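Local coordinates for p-nitrophenyl phosphatase (Pho2) (Archaeoglobus fulgidus, PDB 3QGM), which is probably a phosphatase of the haloacid dehalogenase superfamily, hydrolysing phosphate esters with the aid of a bound metal ion, at residues V46-T51 / V185-E190; A85-N90 / G144-A149; K92-G97 / M134-R139; E104-L107 / E111-D114. All blocks are in the same frame, centred on the assembly; numbering follows the deposited sequence. Where two conformers were deposited one is given.

Contact 1: residues V46-T51 / V185-E190; sequences VSNNST and VGKPSE
Lys187 reaches from the loop between strand 183-184 and helix 190-200 to Asn48 and Val46 at the end of strand 42-47, inside a Rossmann-like haloacid dehalogenase (HAD) core, and fits the place of the motif III lysine of HAD phosphatases. Its CB lies beside the Asn48 amide, 3.7 Å from Asn48 OD1. CG stays near the same oxygen. Lys187 CD passes 4.1 Å from Val46 CG1, and the bend at chi3 (-71°) then swings CE and NZ toward the Val46 carbonyl. CE lies near both Asn48 OD1 and Val46 O. At the tip, NZ bonds weakly to Val46 O (3.4 Å) and to a water itself weakly held by Asn48 N. Its stronger partner is Asp217, and the lysine side chain comes within about 5 Å of the calcium ion bound by Asp14, Asp16 and Asp212. The Asn48 amide pairs with the lysine backbone in both directions: Lys187 N donates to an in-plane lone pair of Asn48 OD1 (2.8 Å), and Asn48 ND2 donates to Lys187 O (2.8 Å), 3° out of the amide plane. ND2 also bonds Asp153. With an alanine in place of Asn48, Lys187 N and O would probably lose both mates, and the loop could shift beside the metal site. The fit is close at Gly186, whose CA sits 3.3 Å from Asn48 OD1, where a CB would clash.

Contact 2: residues A85-N90 / G144-A149; sequences AREKPN and GIRYIA
Glu87 and Arg146 form a salt bridge across the surface of the α/β domain that, in this UmpH-like family, is consistent with a C2-type cap. The glutamate is the last residue of helix 76-87, and the arginine opens strand 146-149. In the first shell, Arg146 presents the side of its guanidinium that carries NE and NH2, and each nitrogen takes a separate carboxylate oxygen. Arg146 NE donates to Glu87 OE1 at 2.8 Å in a fairly straight bond, while Arg146 NH2 reaches Glu87 OE2 at 2.7 Å. Both oxygens are met on their syn side. The two flat groups are nevertheless not coplanar: their planes stand 43° apart, so both nitrogens meet their oxygens from outside the carboxylate plane, NE by 27°.

The two chains run toward each other, Glu87 stretched straight from CG to its carboxylate, whereas Arg146, its CG anti to the backbone N (chi1 178°), bends at chi2 to meet it. A negative charge at the C-terminal end of a helix would be expected to be unfavourable, and the guanidinium probably offsets it.

Farther out, the body of Arg146 rests on Phe83 of the same helix and on Tyr120 of the neighbouring strand 120-123, to which strand 146-149 is joined by backbone bonds between Arg146 and Leu121. Ile148, two residues on, packs on Thr80, Phe83 and Ile84, seating the helix on the sheet. Tyr120 also reaches the carboxylate itself: its OH is hydrogen-bonded to Glu87 OE1, the oxygen that Arg146 NE holds.

Contact 3: residues K92-G97 / M134-R139; sequences KVFTTG and MTKALR
Just beyond strand 92-95, the Thr96 CA comes 6.9 Å from the Ala137 CA of helix 131-143, the nearest backbone approach of the two segments, and no hydrogen bond joins them. The side chains do the joining. Phe94 has its CG anti to the backbone N (chi1 168°), which directs the ring at the helix, where it crosses the Lys136 side chain at about a right angle. Its CZ is 3.4 Å from Lys136 CB, a tight approach, and CE1 is 3.8 Å from Lys136 CD. The lysine thus contributes its aliphatic stem and carries its charge away from the ring: NZ turns back to a salt bridge with Glu132, one helical turn earlier. On the far side of this patch Phe94 CE2 comes within 4.1 Å of Ala137 N. Beyond it, Thr96 CG2 touches Ala137 CB at 3.8 Å, methyl on methyl, while Thr96 OG1 is held by the carbonyl of Gly124, so that its polar end is satisfied in this buried setting.

Arg139 of the same helix forms a salt bridge with Asp160 of the second subunit, which places the helix beside the dimer interface. Along the strand and the residue after it, Phe94 and Thr96 face helix 131-143, while Val93 and Thr95 touch helix 99-107. This alternation, with helices on both faces of a parallel sheet, is that of a three-layer α/β/α sandwich.

Contact 4: residues E104-L107 / E111-D114; sequences ELRL and EIVD
Ile112 lies under the guanidinium of Arg106 and against Leu105, two consecutive residues of helix 99-107. The Arg106 side chain runs nearly perpendicular to that of Ile112. Ile112 CG1 sits 3.7 Å from the guanidinium plane, over its centre, and 3.8 Å from Arg106 CZ. A bend at chi2 (-137°) folds the arginine back toward the strand, laying that flat face on the isoleucine. Leu105 also lies athwart Ile112: its CB and CD1 both meet Ile112 CD1, the former at 3.9 Å. Val93 of the neighbouring strand 92-95 adds a third apolar surface to Ile112. One water bridges the segments, accepting from Arg106 NE (3.2 Å) and Ile112 N (3.1 Å).

Replacing Ile112 with an alanine would probably open a gap beside Leu105 and set the guanidinium free to turn. The two segments belong to the β-α-β unit of strand 92-95, helix 99-107 and strand 111-112, whose second strand packs through Ile112 against its own connecting helix. With no direct hydrogen bond or charge pair between them, the contact is apolar apart from that water, the arginine's flat face serving as a partly hydrophobic lid, while backbone bonds to Val93 hold the strand in the sheet.

How the contacts relate
From the N terminus, the chain enters contact 1 at strand 42-47 of the six-stranded core sheet and does not close that loop until residues 185-190. Inside it, contact 2 opens at helix 76-87 and closes at strand 146-149; contact 3 opens at strand 92-95 and closes at helix 131-143; contact 4, the shortest, joins helix 99-107 to strand 111-112. The four are nested one within another, and none cross. Contacts 2, 3 and 4 all reach the five-stranded sheet, where Val93 N and O pair with Glu111 and Val113 to join contacts 3 and 4. Contact 1 ties the core to that sheet's far end, where Val185 N meets Ala149 O of contact 2.

Contact 1: residues V46-T51 / V185-E190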
loop_
_atom_site.group_PDB
_atom_site.type_symbol
_atom_site.label_atom_id
_atom_site.label_comp_id
_atom_site.label_asym_id
_atom_site.label_seq_id
_atom_site.Cartn_x
_atom_site.Cartn_y
_atom_site.Cartn_z
ATOM N N VAL A 46 17.045 -21.619 -3.566
ATOM C CA VAL A 46 16.391 -20.436 -4.145
ATOM C C VAL A 46 15.613 -19.731 -3.055
ATOM O O VAL A 46 14.818 -20.363 -2.379
ATOM C CB VAL A 46 15.488 -20.783 -5.348
ATOM C CG1 VAL A 46 14.690 -19.555 -5.821
ATOM C CG2 VAL A 46 16.305 -21.310 -6.547
ATOM N N SER A 47 15.848 -18.432 -2.867
ATOM C CA SER A 47 15.194 -17.685 -1.805
ATOM C C SER A 47 14.709 -16.348 -2.298
ATOM O O SER A 47 15.366 -15.713 -3.095
ATOM C CB SER A 47 16.176 -17.402 -0.670
ATOM O OG SER A 47 15.636 -16.465 0.221
ATOM N N ASN A 48 13.534 -15.940 -1.789
ATOM C CA ASN A 48 12.956 -14.668 -2.133
ATOM C C ASN A 48 13.482 -13.551 -1.287
ATOM O O ASN A 48 12.996 -12.438 -1.409
ATOM C CB ASN A 48 11.438 -14.725 -1.976
ATOM C CG ASN A 48 10.750 -15.250 -3.215
ATOM O OD1 ASN A 48 11.404 -15.673 -4.159
ATOM N ND2 ASN A 48 9.405 -15.156 -3.237
ATOM N N ASN A 49 14.439 -13.842 -0.410
ATOM C CA ASN A 49 15.035 -12.821 0.461
ATOM C C ASN A 49 15.288 -11.553 -0.314
ATOM O O ASN A 49 16.001 -11.546 -1.337
ATOM C CB ASN A 49 16.366 -13.303 1.086
ATOM C CG ASN A 49 16.813 -12.429 2.245
ATOM O OD1 ASN A 49 17.044 -11.252 2.076
ATOM N ND2 ASN A 49 16.935 -13.014 3.429
ATOM N N SER A 50 14.723 -10.469 0.187
ATOM C CA SER A 50 14.734 -9.173 -0.491
ATOM C C SER A 50 15.873 -8.228 -0.047
ATOM O O SER A 50 16.143 -7.206 -0.688
ATOM C CB SER A 50 13.384 -8.497 -0.168
ATOM O OG SER A 50 13.306 -7.207 -0.705
ATOM N N THR A 51 16.499 -8.559 1.071
ATOM C CA THR A 51 17.327 -7.660 1.809
ATOM C C THR A 51 18.781 -8.102 1.992
ATOM O O THR A 51 19.611 -7.280 2.309
ATOM C CB THR A 51 16.726 -7.433 3.222
ATOM O OG1 THR A 51 16.773 -8.670 3.960
ATOM C CG2 THR A 51 15.246 -6.887 3.112
ATOM N N VAL A 185 10.529 -10.769 -9.880
ATOM C CA VAL A 185 11.623 -11.746 -10.010
ATOM C C VAL A 185 11.356 -13.008 -9.190
ATOM O O VAL A 185 11.446 -14.131 -9.733
ATOM C CB VAL A 185 12.957 -11.090 -9.664
ATOM C CG1 VAL A 185 14.151 -12.082 -9.787
ATOM C CG2 VAL A 185 13.137 -9.883 -10.577
ATOM N N GLY A 186 10.979 -12.835 -7.919
ATOM C CA GLY A 186 10.962 -13.934 -6.946
ATOM C C GLY A 186 9.840 -14.933 -7.176
ATOM O O GLY A 186 8.929 -14.679 -7.965
ATOM N N LYS A 187 9.878 -16.042 -6.447
ATOM C CA LYS A 187 8.798 -17.016 -6.465
ATOM C C LYS A 187 7.444 -16.408 -6.096
ATOM O O LYS A 187 7.358 -15.670 -5.110
ATOM C CB LYS A 187 9.101 -18.177 -5.511
ATOM C CG LYS A 187 10.402 -19.006 -5.894
ATOM C CD LYS A 187 10.709 -20.042 -4.818
ATOM C CE LYS A 187 11.215 -19.431 -3.529
ATOM N NZ LYS A 187 11.436 -20.484 -2.507
ATOM N N PRO A 188 6.370 -16.785 -6.832
ATOM C CA PRO A 188 6.357 -17.868 -7.857
ATOM C C PRO A 188 6.687 -17.467 -9.300
ATOM O O PRO A 188 6.526 -18.283 -10.234
ATOM C CB PRO A 188 4.927 -18.405 -7.763
ATOM C CG PRO A 188 4.116 -17.185 -7.416
ATOM C CD PRO A 188 5.004 -16.395 -6.445
ATOM N N SER A 189 7.189 -16.250 -9.494
ATOM C CA SER A 189 7.547 -15.837 -10.831
ATOM C C SER A 189 8.467 -16.833 -11.570
ATOM O O SER A 189 9.325 -17.485 -10.959
ATOM C CB SER A 189 8.206 -14.501 -10.820
ATOM O OG SER A 189 8.489 -14.129 -12.131
ATOM N N GLU A 190 8.264 -16.955 -12.886
ATOM C CA GLU A 190 9.091 -17.834 -13.723
ATOM C C GLU A 190 10.461 -17.246 -13.917
ATOM O O GLU A 190 11.405 -17.952 -14.257
ATOM C CB GLU A 190 8.456 -18.045 -15.121
ATOM C CG GLU A 190 7.216 -18.888 -15.079
ATOM C CD GLU A 190 5.927 -18.085 -15.261
ATOM O OE1 GLU A 190 5.791 -16.996 -14.624
ATOM O OE2 GLU A 190 5.045 -18.560 -16.032
HETATM O O HOH W 1 11.098 -17.926 -0.356
#

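Contact 2: residues A85-N90 / G144-A149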
loop_
_atom_site.group_PDB
_atom_site.type_symbol
_atom_site.label_atom_id
_atom_site.label_comp_id
_atom_site.label_asym_id
_atom_site.label_seq_id
_atom_site.Cartn_x
_atom_site.Cartn_y
_atom_site.Cartn_z
ATOM N N ALA A 85 20.880 -6.007 -15.292
ATOM C CA ALA A 85 22.195 -5.805 -15.879
ATOM C C ALA A 85 22.279 -6.448 -17.274
ATOM O O ALA A 85 22.890 -5.884 -18.215
ATOM C CB ALA A 85 23.221 -6.408 -14.956
ATOM N N ARG A 86 21.693 -7.637 -17.398
ATOM C CA ARG A 86 21.610 -8.322 -18.694
ATOM C C ARG A 86 20.781 -7.541 -19.683
ATOM O O ARG A 86 21.132 -7.411 -20.839
ATOM C CB ARG A 86 20.995 -9.686 -18.530
ATOM C CG ARG A 86 21.950 -10.602 -17.906
ATOM C CD ARG A 86 21.296 -11.867 -17.601
ATOM N NE ARG A 86 22.087 -12.646 -16.670
ATOM C CZ ARG A 86 21.622 -13.718 -16.051
ATOM N NH1 ARG A 86 20.364 -14.110 -16.252
ATOM N NH2 ARG A 86 22.411 -14.395 -15.231
ATOM N N GLU A 87 19.664 -7.021 -19.194
ATOM C CA GLU A 87 18.799 -6.209 -20.002
ATOM C C GLU A 87 19.462 -4.901 -20.422
ATOM O O GLU A 87 19.262 -4.434 -21.525
ATOM C CB GLU A 87 17.539 -5.864 -19.179
ATOM C CG GLU A 87 16.307 -6.187 -19.863
ATOM C CD GLU A 87 15.081 -5.862 -19.041
ATOM O OE1 GLU A 87 15.006 -4.791 -18.406
ATOM O OE2 GLU A 87 14.181 -6.698 -19.088
ATOM N N LYS A 88 20.179 -4.275 -19.494
ATOM C CA LYS A 88 20.749 -2.965 -19.729
ATOM C C LYS A 88 21.994 -2.745 -18.909
ATOM O O LYS A 88 21.938 -2.281 -17.764
ATOM C CB LYS A 88 19.741 -1.833 -19.514
ATOM C CG LYS A 88 20.355 -0.491 -19.850
ATOM C CD LYS A 88 19.443 0.514 -20.516
ATOM C CE LYS A 88 20.253 1.803 -20.731
ATOM N NZ LYS A 88 19.407 2.974 -21.143
ATOM N N PRO A 89 23.142 -3.105 -19.496
ATOM C CA PRO A 89 24.403 -2.957 -18.805
ATOM C C PRO A 89 24.572 -1.564 -18.258
ATOM O O PRO A 89 24.280 -0.593 -18.944
ATOM C CB PRO A 89 25.432 -3.261 -19.886
ATOM C CG PRO A 89 24.690 -4.262 -20.796
ATOM C CD PRO A 89 23.299 -3.694 -20.852
ATOM N N ASN A 90 25.012 -1.493 -16.999
ATOM C CA ASN A 90 25.210 -0.234 -16.283
ATOM C C ASN A 90 23.972 0.614 -16.215
ATOM O O ASN A 90 24.076 1.824 -16.174
ATOM C CB ASN A 90 26.352 0.584 -16.897
ATOM C CG ASN A 90 27.546 -0.272 -17.243
ATOM O OD1 ASN A 90 27.997 -0.270 -18.389
ATOM N ND2 ASN A 90 28.066 -1.028 -16.258
ATOM N N GLY A 144 6.924 6.526 -15.168
ATOM C CA GLY A 144 6.661 5.446 -16.114
ATOM C C GLY A 144 7.875 4.621 -16.467
ATOM O O GLY A 144 7.827 3.799 -17.381
ATOM N N ILE A 145 8.942 4.782 -15.687
ATOM C CA ILE A 145 10.132 3.958 -15.854
ATOM C C ILE A 145 9.866 2.491 -15.543
ATOM O O ILE A 145 8.905 2.123 -14.890
ATOM C CB ILE A 145 11.353 4.534 -15.072
ATOM C CG1 ILE A 145 11.198 4.412 -13.547
ATOM C CG2 ILE A 145 11.547 6.040 -15.444
ATOM C CD1 ILE A 145 12.434 4.913 -12.740
ATOM N N ARG A 146 10.711 1.649 -16.097
ATOM C CA ARG A 146 10.588 0.217 -15.984
ATOM C C ARG A 146 10.680 -0.143 -14.501
ATOM O O ARG A 146 11.513 0.374 -13.788
ATOM C CB ARG A 146 11.727 -0.436 -16.787
ATOM C CG ARG A 146 11.780 -1.951 -16.737
ATOM C CD ARG A 146 12.178 -2.459 -18.158
ATOM N NE ARG A 146 12.326 -3.902 -18.243
ATOM C CZ ARG A 146 11.327 -4.747 -18.520
ATOM N NH1 ARG A 146 10.092 -4.308 -18.744
ATOM N NH2 ARG A 146 11.580 -6.056 -18.577
ATOM N N TYR A 147 9.850 -1.073 -14.076
ATOM C CA TYR A 147 9.555 -1.267 -12.684
ATOM C C TYR A 147 9.712 -2.752 -12.372
ATOM O O TYR A 147 8.950 -3.592 -12.836
ATOM C CB TYR A 147 8.146 -0.688 -12.430
ATOM C CG TYR A 147 7.457 -1.006 -11.122
ATOM C CD1 TYR A 147 8.143 -1.513 -10.020
ATOM C CD2 TYR A 147 6.104 -0.748 -10.994
ATOM C CE1 TYR A 147 7.474 -1.800 -8.826
ATOM C CE2 TYR A 147 5.417 -1.034 -9.813
ATOM C CZ TYR A 147 6.103 -1.546 -8.729
ATOM O OH TYR A 147 5.389 -1.845 -7.594
ATOM N N ILE A 148 10.741 -3.061 -11.590
ATOM C CA ILE A 148 11.021 -4.406 -11.180
ATOM C C ILE A 148 10.835 -4.578 -9.671
ATOM O O ILE A 148 11.264 -3.737 -8.869
ATOM C CB ILE A 148 12.484 -4.787 -11.491
ATOM C CG1 ILE A 148 12.877 -4.249 -12.870
ATOM C CG2 ILE A 148 12.606 -6.319 -11.441
ATOM C CD1 ILE A 148 12.240 -5.001 -14.000
ATOM N N ALA A 149 10.260 -5.686 -9.281
ATOM C CA ALA A 149 10.176 -6.024 -7.858
ATOM C C ALA A 149 10.957 -7.319 -7.596
ATOM O O ALA A 149 10.949 -8.249 -8.391
ATOM C CB ALA A 149 8.727 -6.154 -7.405
#

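Contact 3: residues K92-G97 / M134-R139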
loop_
_atom_site.group_PDB
_atom_site.type_symbol
_atom_site.label_atom_id
_atom_site.label_comp_id
_atom_site.label_asym_id
_atom_site.label_seq_id
_atom_site.Cartn_x
_atom_site.Cartn_y
_atom_site.Cartn_z
ATOM N N LYS A 92 20.946 2.800 -14.832
ATOM C CA LYS A 92 20.777 3.705 -13.697
ATOM C C LYS A 92 19.482 3.278 -12.974
ATOM O O LYS A 92 18.408 3.212 -13.577
ATOM C CB LYS A 92 20.649 5.173 -14.147
ATOM C CG LYS A 92 21.862 5.810 -14.846
ATOM C CD LYS A 92 21.491 7.304 -15.168
ATOM C CE LYS A 92 22.533 8.014 -15.976
ATOM N NZ LYS A 92 23.018 7.082 -17.004
ATOM N N VAL A 93 19.620 2.956 -11.700
ATOM C CA VAL A 93 18.576 2.392 -10.893
ATOM C C VAL A 93 18.341 3.216 -9.617
ATOM O O VAL A 93 19.282 3.796 -9.036
ATOM C CB VAL A 93 18.888 0.905 -10.515
ATOM C CG1 VAL A 93 19.193 0.075 -11.742
ATOM C CG2 VAL A 93 20.060 0.792 -9.536
ATOM N N PHE A 94 17.074 3.266 -9.210
ATOM C CA PHE A 94 16.638 3.766 -7.905
ATOM C C PHE A 94 15.893 2.616 -7.239
ATOM O O PHE A 94 15.059 1.935 -7.871
ATOM C CB PHE A 94 15.752 4.990 -8.046
ATOM C CG PHE A 94 15.048 5.360 -6.771
ATOM C CD1 PHE A 94 15.693 6.090 -5.805
ATOM C CD2 PHE A 94 13.783 4.898 -6.517
ATOM C CE1 PHE A 94 15.068 6.405 -4.625
ATOM C CE2 PHE A 94 13.151 5.180 -5.334
ATOM C CZ PHE A 94 13.808 5.943 -4.372
ATOM N N THR A 95 16.256 2.348 -5.998
ATOM C CA THR A 95 15.649 1.277 -5.219
ATOM C C THR A 95 15.051 1.744 -3.878
ATOM O O THR A 95 15.551 2.690 -3.268
ATOM C CB THR A 95 16.635 0.165 -4.978
ATOM O OG1 THR A 95 15.955 -0.918 -4.374
ATOM C CG2 THR A 95 17.817 0.666 -4.046
ATOM N N THR A 96 13.975 1.072 -3.449
ATOM C CA THR A 96 13.374 1.290 -2.139
ATOM C C THR A 96 14.034 0.365 -1.099
ATOM O O THR A 96 13.720 0.429 0.084
ATOM C CB THR A 96 11.864 0.978 -2.130
ATOM O OG1 THR A 96 11.648 -0.393 -2.502
ATOM C CG2 THR A 96 11.093 1.872 -3.096
ATOM N N GLY A 97 14.967 -0.468 -1.558
ATOM C CA GLY A 97 15.386 -1.634 -0.814
ATOM C C GLY A 97 16.502 -1.373 0.163
ATOM O O GLY A 97 16.975 -0.261 0.297
HETATM N N MSE A 134 8.763 6.533 0.138
HETATM C CA MSE A 134 7.553 6.201 -0.617
HETATM C C MSE A 134 7.209 7.288 -1.632
HETATM O O MSE A 134 6.712 6.987 -2.706
HETATM C CB MSE A 134 6.363 5.919 0.288
HETATM C CG MSE A 134 5.157 5.445 -0.505
HETATM SE SE MSE A 134 5.323 3.596 -1.040
HETATM C CE MSE A 134 5.154 2.854 0.748
ATOM N N THR A 135 7.474 8.543 -1.300
ATOM C CA THR A 135 7.287 9.644 -2.231
ATOM C C THR A 135 8.164 9.426 -3.446
ATOM O O THR A 135 7.711 9.600 -4.584
ATOM C CB THR A 135 7.612 11.001 -1.582
ATOM O OG1 THR A 135 6.669 11.263 -0.553
ATOM C CG2 THR A 135 7.566 12.147 -2.536
ATOM N N LYS A 136 9.411 9.065 -3.211
ATOM C CA LYS A 136 10.336 8.868 -4.336
ATOM C C LYS A 136 9.888 7.748 -5.269
ATOM O O LYS A 136 9.959 7.890 -6.473
ATOM C CB LYS A 136 11.758 8.622 -3.846
ATOM C CG LYS A 136 12.387 9.822 -3.070
ATOM C CD LYS A 136 13.863 9.566 -2.844
ATOM C CE LYS A 136 14.632 10.831 -2.444
ATOM N NZ LYS A 136 15.062 10.745 -1.032
ATOM N N ALA A 137 9.430 6.647 -4.682
ATOM C CA ALA A 137 8.931 5.481 -5.432
ATOM C C ALA A 137 7.715 5.877 -6.217
ATOM O O ALA A 137 7.626 5.587 -7.396
ATOM C CB ALA A 137 8.569 4.328 -4.456
ATOM N N LEU A 138 6.773 6.542 -5.546
ATOM C CA LEU A 138 5.606 7.099 -6.205
ATOM C C LEU A 138 6.026 7.940 -7.448
ATOM O O LEU A 138 5.509 7.764 -8.560
ATOM C CB LEU A 138 4.775 7.934 -5.214
ATOM C CG LEU A 138 3.699 8.835 -5.847
ATOM C CD1 LEU A 138 2.585 7.926 -6.422
ATOM C CD2 LEU A 138 3.154 9.841 -4.851
ATOM N N ARG A 139 6.939 8.874 -7.250
ATOM C CA ARG A 139 7.308 9.734 -8.379
ATOM C C ARG A 139 7.978 8.935 -9.494
ATOM O O ARG A 139 7.688 9.153 -10.662
ATOM C CB ARG A 139 8.158 10.896 -7.890
ATOM C CG ARG A 139 7.331 11.808 -6.968
ATOM C CD ARG A 139 8.160 12.948 -6.417
ATOM N NE ARG A 139 7.404 13.796 -5.551
ATOM C CZ ARG A 139 7.911 14.795 -4.837
ATOM N NH1 ARG A 139 9.214 15.081 -4.902
ATOM N NH2 ARG A 139 7.098 15.522 -4.073
#

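Contact 4: residues E104-L107 / E111-D114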
loop_
_atom_site.group_PDB
_atom_site.type_symbol
_atom_site.label_atom_id
_atom_site.label_comp_id
_atom_site.label_asym_id
_atom_site.label_seq_id
_atom_site.Cartn_x
_atom_site.Cartn_y
_atom_site.Cartn_z
ATOM N N GLU A 104 23.880 -5.889 -4.258
ATOM C CA GLU A 104 23.810 -6.773 -5.420
ATOM C C GLU A 104 23.613 -5.938 -6.664
ATOM O O GLU A 104 24.148 -6.224 -7.724
ATOM C CB GLU A 104 22.687 -7.813 -5.282
ATOM C CG GLU A 104 22.941 -8.869 -4.189
ATOM C CD GLU A 104 24.103 -9.852 -4.539
ATOM O OE1 GLU A 104 24.552 -9.859 -5.699
ATOM O OE2 GLU A 104 24.537 -10.642 -3.673
ATOM N N LEU A 105 22.868 -4.856 -6.541
ATOM C CA LEU A 105 22.743 -3.934 -7.658
ATOM C C LEU A 105 24.107 -3.387 -8.099
ATOM O O LEU A 105 24.402 -3.360 -9.275
ATOM C CB LEU A 105 21.787 -2.809 -7.332
ATOM C CG LEU A 105 20.294 -3.152 -7.244
ATOM C CD1 LEU A 105 19.640 -1.969 -6.637
ATOM C CD2 LEU A 105 19.620 -3.524 -8.634
ATOM N N ARG A 106 24.916 -2.920 -7.149
ATOM C CA ARG A 106 26.264 -2.425 -7.450
ATOM C C ARG A 106 27.161 -3.531 -7.939
ATOM O O ARG A 106 27.890 -3.358 -8.913
ATOM C CB ARG A 106 26.917 -1.735 -6.252
ATOM C CG ARG A 106 26.457 -0.320 -6.072
ATOM C CD ARG A 106 27.613 0.698 -5.726
ATOM N NE ARG A 106 27.088 2.068 -5.564
ATOM C CZ ARG A 106 26.400 2.425 -4.504
ATOM N NH1 ARG A 106 26.171 1.531 -3.568
ATOM N NH2 ARG A 106 25.945 3.659 -4.366
ATOM N N LEU A 107 27.054 -4.691 -7.319
ATOM C CA LEU A 107 27.874 -5.832 -7.751
ATOM C C LEU A 107 27.593 -6.269 -9.182
ATOM O O LEU A 107 28.469 -6.770 -9.849
ATOM C CB LEU A 107 27.718 -7.040 -6.826
ATOM C CG LEU A 107 28.337 -6.981 -5.440
ATOM C CD1 LEU A 107 27.783 -8.120 -4.597
ATOM C CD2 LEU A 107 29.880 -7.083 -5.488
ATOM N N GLU A 111 24.251 1.400 -11.700
ATOM C CA GLU A 111 24.564 2.691 -11.106
ATOM C C GLU A 111 23.377 3.190 -10.293
ATOM O O GLU A 111 22.288 3.375 -10.851
ATOM C CB GLU A 111 24.871 3.694 -12.223
ATOM C CG GLU A 111 25.227 5.102 -11.737
ATOM C CD GLU A 111 25.496 6.116 -12.867
ATOM O OE1 GLU A 111 25.514 5.735 -14.055
ATOM O OE2 GLU A 111 25.662 7.314 -12.557
ATOM N N ILE A 112 23.597 3.443 -9.003
ATOM C CA ILE A 112 22.557 3.886 -8.103
ATOM C C ILE A 112 22.371 5.387 -8.195
ATOM O O ILE A 112 23.292 6.158 -7.906
ATOM C CB ILE A 112 22.825 3.502 -6.645
ATOM C CG1 ILE A 112 23.199 2.016 -6.502
ATOM C CG2 ILE A 112 21.580 3.808 -5.747
ATOM C CD1 ILE A 112 22.106 1.079 -6.922
ATOM N N VAL A 113 21.180 5.831 -8.605
ATOM C CA VAL A 113 20.951 7.250 -8.787
ATOM C C VAL A 113 19.681 7.720 -8.071
ATOM O O VAL A 113 18.933 6.926 -7.461
ATOM C CB VAL A 113 20.890 7.582 -10.303
ATOM C CG1 VAL A 113 22.242 7.208 -10.965
ATOM C CG2 VAL A 113 19.724 6.831 -10.984
ATOM N N ASP A 114 19.424 9.015 -8.168
ATOM C CA ASP A 114 18.227 9.598 -7.575
ATOM C C ASP A 114 17.024 9.124 -8.364
ATOM O O ASP A 114 17.148 8.711 -9.510
ATOM C CB ASP A 114 18.299 11.126 -7.612
ATOM C CG ASP A 114 19.484 11.671 -6.869
ATOM O OD1 ASP A 114 20.055 10.940 -6.030
ATOM O OD2 ASP A 114 19.855 12.832 -7.113
HETATM O O HOH W 2 26.664 3.633 -8.371
#